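Local coordinates for major capsid protein (Paramecium bursaria Chlorella virus 1, PDB 5TIP), which self-assembles as trimers into the glycosylated icosahedral capsid of a large chlorella virus, with pseudo T=169 symmetry, at residues 75-87 and 178-190. Sequence-based numbering, arbitrary orientation.
Sequences LTKGGNGGTTYYP and LASQVQGVNYNGS. With FUC (alpha-L-fucopyranose), chain F; GLA (alpha-D-galactopyranose), chain B; XYP (beta-D-xylopyranose), chain C.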
# COMPACT_ATOMS: atom_id res chain seq x y z
N LEU A 75 13.01 25.65 -8.24
CA LEU A 75 12.23 26.77 -7.75
C LEU A 75 12.78 27.25 -6.41
O LEU A 75 13.38 26.49 -5.65
CB LEU A 75 10.75 26.39 -7.57
CG LEU A 75 10.03 25.83 -8.80
CD1 LEU A 75 8.59 25.47 -8.45
CD2 LEU A 75 10.06 26.84 -9.93
N THR A 76 12.58 28.54 -6.15
CA THR A 76 12.92 29.16 -4.87
C THR A 76 11.64 29.70 -4.26
O THR A 76 10.94 30.51 -4.88
CB THR A 76 13.95 30.28 -5.06
OG1 THR A 76 15.17 29.73 -5.57
CG2 THR A 76 14.23 30.97 -3.73
N LYS A 77 11.32 29.26 -3.04
CA LYS A 77 10.07 29.64 -2.41
C LYS A 77 10.19 31.02 -1.77
O LYS A 77 11.25 31.40 -1.27
CB LYS A 77 9.65 28.61 -1.36
CG LYS A 77 10.54 28.55 -0.12
CD LYS A 77 10.40 27.21 0.60
CE LYS A 77 8.95 26.87 0.91
NZ LYS A 77 8.34 27.82 1.88
N GLY A 78 9.10 31.78 -1.82
CA GLY A 78 9.05 33.12 -1.27
C GLY A 78 8.26 33.27 0.00
O GLY A 78 8.03 34.41 0.44
N GLY A 79 7.83 32.18 0.63
CA GLY A 79 7.13 32.23 1.89
C GLY A 79 7.68 31.20 2.86
O GLY A 79 8.59 30.44 2.53
N ASN A 80 7.10 31.19 4.06
CA ASN A 80 7.56 30.28 5.10
C ASN A 80 6.82 28.95 5.05
O ASN A 80 6.40 28.51 3.97
CB ASN A 80 7.40 30.93 6.48
CG ASN A 80 8.37 32.07 6.69
OD1 ASN A 80 9.54 31.99 6.29
ND2 ASN A 80 7.90 33.15 7.31
N GLY A 81 6.65 28.30 6.20
CA GLY A 81 6.06 26.98 6.22
C GLY A 81 4.58 27.02 5.86
O GLY A 81 3.83 27.87 6.32
N GLY A 82 4.17 26.07 5.02
CA GLY A 82 2.78 25.94 4.66
C GLY A 82 2.25 26.99 3.71
O GLY A 82 1.05 27.26 3.70
N THR A 83 3.12 27.61 2.91
CA THR A 83 2.70 28.66 1.99
C THR A 83 2.72 28.20 0.53
O THR A 83 2.47 29.01 -0.36
CB THR A 83 3.58 29.89 2.15
OG1 THR A 83 4.96 29.54 1.95
CG2 THR A 83 3.41 30.48 3.55
N THR A 84 3.00 26.92 0.28
CA THR A 84 2.95 26.37 -1.07
C THR A 84 2.09 25.12 -1.07
O THR A 84 1.96 24.43 -0.05
CB THR A 84 4.36 26.03 -1.60
OG1 THR A 84 5.00 25.11 -0.70
CG2 THR A 84 5.20 27.28 -1.72
N TYR A 85 1.50 24.82 -2.22
CA TYR A 85 0.67 23.62 -2.39
C TYR A 85 0.94 23.07 -3.79
O TYR A 85 0.35 23.54 -4.77
CB TYR A 85 -0.80 23.94 -2.19
CG TYR A 85 -1.69 22.71 -2.11
CD1 TYR A 85 -1.59 21.83 -1.05
CD2 TYR A 85 -2.63 22.44 -3.10
CE1 TYR A 85 -2.39 20.71 -0.97
CE2 TYR A 85 -3.44 21.32 -3.03
CZ TYR A 85 -3.32 20.46 -1.96
OH TYR A 85 -4.12 19.35 -1.88
N TYR A 86 1.81 22.07 -3.87
CA TYR A 86 2.21 21.44 -5.12
C TYR A 86 2.61 22.47 -6.19
O TYR A 86 2.01 22.52 -7.27
CB TYR A 86 1.10 20.54 -5.64
CG TYR A 86 0.80 19.35 -4.75
CD1 TYR A 86 1.47 18.15 -4.92
CD2 TYR A 86 -0.15 19.43 -3.74
CE1 TYR A 86 1.21 17.06 -4.11
CE2 TYR A 86 -0.42 18.35 -2.92
CZ TYR A 86 0.26 17.17 -3.11
OH TYR A 86 -0.01 16.09 -2.30
N PRO A 87 3.61 23.32 -5.91
CA PRO A 87 3.93 24.38 -6.87
C PRO A 87 4.51 23.87 -8.17
O PRO A 87 4.22 24.42 -9.23
CB PRO A 87 4.94 25.25 -6.09
CG PRO A 87 5.58 24.30 -5.14
CD PRO A 87 4.50 23.34 -4.73
N LEU A 178 3.65 26.98 -19.09
CA LEU A 178 3.98 27.24 -17.70
C LEU A 178 2.96 28.19 -17.08
O LEU A 178 2.50 29.13 -17.73
CB LEU A 178 5.38 27.83 -17.57
CG LEU A 178 6.53 26.95 -18.05
CD1 LEU A 178 7.85 27.56 -17.61
CD2 LEU A 178 6.38 25.53 -17.53
N ALA A 179 2.63 27.93 -15.82
CA ALA A 179 1.69 28.79 -15.11
C ALA A 179 2.29 30.18 -14.93
O ALA A 179 3.51 30.36 -14.88
CB ALA A 179 1.34 28.19 -13.75
N SER A 180 1.41 31.18 -14.83
CA SER A 180 1.87 32.55 -14.67
C SER A 180 2.16 32.87 -13.21
O SER A 180 3.21 33.43 -12.89
CB SER A 180 0.83 33.51 -15.23
OG SER A 180 0.57 33.24 -16.60
N GLN A 181 1.25 32.51 -12.32
CA GLN A 181 1.36 32.84 -10.90
C GLN A 181 1.27 31.56 -10.08
O GLN A 181 0.31 30.80 -10.22
CB GLN A 181 0.25 33.81 -10.49
CG GLN A 181 0.12 35.01 -11.41
CD GLN A 181 -0.92 36.01 -10.93
OE1 GLN A 181 -1.65 35.75 -9.98
NE2 GLN A 181 -0.98 37.16 -11.59
N VAL A 182 2.28 31.33 -9.24
CA VAL A 182 2.35 30.13 -8.40
C VAL A 182 2.48 30.58 -6.95
O VAL A 182 3.44 31.26 -6.58
CB VAL A 182 3.53 29.22 -8.81
CG1 VAL A 182 3.56 28.00 -7.91
CG2 VAL A 182 3.40 28.81 -10.27
N GLN A 183 1.50 30.18 -6.13
CA GLN A 183 1.43 30.61 -4.74
C GLN A 183 2.66 30.16 -3.97
O GLN A 183 3.10 29.01 -4.08
CB GLN A 183 0.16 30.07 -4.08
CG GLN A 183 0.17 30.16 -2.57
CD GLN A 183 0.26 31.59 -2.07
OE1 GLN A 183 -0.30 32.50 -2.66
NE2 GLN A 183 0.97 31.78 -0.96
N GLY A 184 3.22 31.08 -3.19
CA GLY A 184 4.39 30.80 -2.39
C GLY A 184 5.69 30.75 -3.17
O GLY A 184 6.74 30.53 -2.55
N VAL A 185 5.66 30.98 -4.48
CA VAL A 185 6.88 30.95 -5.29
C VAL A 185 7.14 32.32 -5.90
O VAL A 185 8.18 32.93 -5.63
CB VAL A 185 6.80 29.85 -6.36
CG1 VAL A 185 7.93 29.99 -7.37
CG2 VAL A 185 6.92 28.48 -5.70
N ASN A 186 6.21 32.81 -6.73
CA ASN A 186 6.32 34.17 -7.28
C ASN A 186 5.12 35.06 -6.94
O ASN A 186 5.17 36.26 -7.23
CB ASN A 186 6.54 34.15 -8.82
CG ASN A 186 5.32 33.73 -9.60
OD1 ASN A 186 4.48 33.00 -9.12
ND2 ASN A 186 5.22 34.23 -10.83
N TYR A 187 4.07 34.53 -6.29
CA TYR A 187 2.96 35.35 -5.82
C TYR A 187 2.57 34.91 -4.42
O TYR A 187 2.77 33.75 -4.03
CB TYR A 187 1.72 35.27 -6.73
CG TYR A 187 1.76 36.23 -7.90
CD1 TYR A 187 2.56 35.97 -8.99
CD2 TYR A 187 1.00 37.40 -7.93
CE1 TYR A 187 2.63 36.84 -10.06
CE2 TYR A 187 1.06 38.27 -9.01
CZ TYR A 187 1.87 37.99 -10.06
OH TYR A 187 1.90 38.88 -11.11
N ASN A 188 2.02 35.84 -3.64
CA ASN A 188 1.47 35.55 -2.30
C ASN A 188 0.03 36.04 -2.35
O ASN A 188 -0.25 37.22 -2.13
CB ASN A 188 2.24 36.24 -1.19
CG ASN A 188 1.66 35.94 0.18
OD1 ASN A 188 0.93 34.96 0.32
ND2 ASN A 188 1.97 36.75 1.17
N GLY A 189 -0.89 35.12 -2.63
CA GLY A 189 -2.25 35.54 -2.87
C GLY A 189 -2.30 36.22 -4.21
O GLY A 189 -1.90 35.65 -5.23
N SER A 190 -2.76 37.47 -4.21
CA SER A 190 -2.81 38.28 -5.43
C SER A 190 -1.60 39.19 -5.58
O SER A 190 -1.47 39.82 -6.64
CB SER A 190 -4.09 39.12 -5.46
OG SER A 190 -4.22 39.93 -4.31
C1 FUC F . 2.58 25.80 9.09
C2 FUC F . 2.51 27.12 9.86
C3 FUC F . 3.18 26.93 11.21
C4 FUC F . 4.62 26.47 11.00
C5 FUC F . 4.62 25.21 10.14
C6 FUC F . 6.04 24.73 9.87
O2 FUC F . 1.15 27.51 10.02
O3 FUC F . 3.14 28.14 11.97
O4 FUC F . 5.36 27.52 10.36
O5 FUC F . 3.96 25.48 8.91
C1 GLA B . 0.85 28.90 9.82
C2 GLA B . -0.61 28.95 10.25
C3 GLA B . -1.50 28.29 9.20
C4 GLA B . -1.22 28.88 7.83
C5 GLA B . 0.28 28.85 7.52
C6 GLA B . 0.56 29.53 6.18
O2 GLA B . -0.77 28.26 11.50
O3 GLA B . -2.87 28.49 9.54
O4 GLA B . -1.69 30.24 7.78
O5 GLA B . 1.00 29.52 8.55
O6 GLA B . -0.34 29.02 5.19
C1 XYP C . 6.53 27.85 11.07
C2 XYP C . 7.15 28.90 10.14
C3 XYP C . 8.28 29.63 10.86
C4 XYP C . 7.80 30.15 12.21
C5 XYP C . 7.12 29.05 13.00
O2 XYP C . 7.66 28.26 8.96
O3 XYP C . 8.73 30.72 10.05
O4 XYP C . 8.92 30.66 12.95
O5 XYP C . 6.05 28.51 12.23
O HOH W 1 6.85 29.55 0.09
O HOH W 2 1.99 26.65 -4.50
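The carbonyl oxygen of G184 accepts two hydrogen bonds, one from a backbone amide and one from a bridging water. G78 N donates to G184 O at 2.8 Å with an N-H...O angle of 163°, although the amide stands above the carbonyl plane. The water donates to the same oxygen and to T83 OG1, and accepts from K77 NZ and G79 N, so four groups of the two loops fix its place. K77 reaches it because its chain bends at chi3 and chi4; NZ also donates to G79 O at 2.7 Å and to E138 O. A second crossing bond runs the other way: Q183 NE2 meets T83 O at 3.2 Å, in the carbonyl plane on a lone pair and only 9° out of the amide plane. The bend at chi2 (62°) swings this amide round to T83, while Q183 OE1 takes G189 N at 2.7 Å, so both ends of the amide are engaged and its rotation is set. G184, at positive phi, brings its CA to 3.3 Å from T83 O, and T84 CG2 lies alongside it; T84 OG1 turns instead to D133. The apolar part of the contact is made chiefly by P87, whose CB rests on V182 CG1 at 3.6 Å and on V185 CG2. Thus the loop following strand 65-76 is joined to the loop between strands 172-178 and 187-188 in the N-terminal of the two jelly rolls of this capsid protein family. Within residues 75-87, the type II turn from N80 to T83 carries part of the glycan contacts, G81 N to xylose O2 and galactose O6 to G82 O; G286 N and S285 OG also bind the galactose. The bonds from G78, Q183 and the water tie the two loops together next to this turn, which is consistent with a firmly held loop.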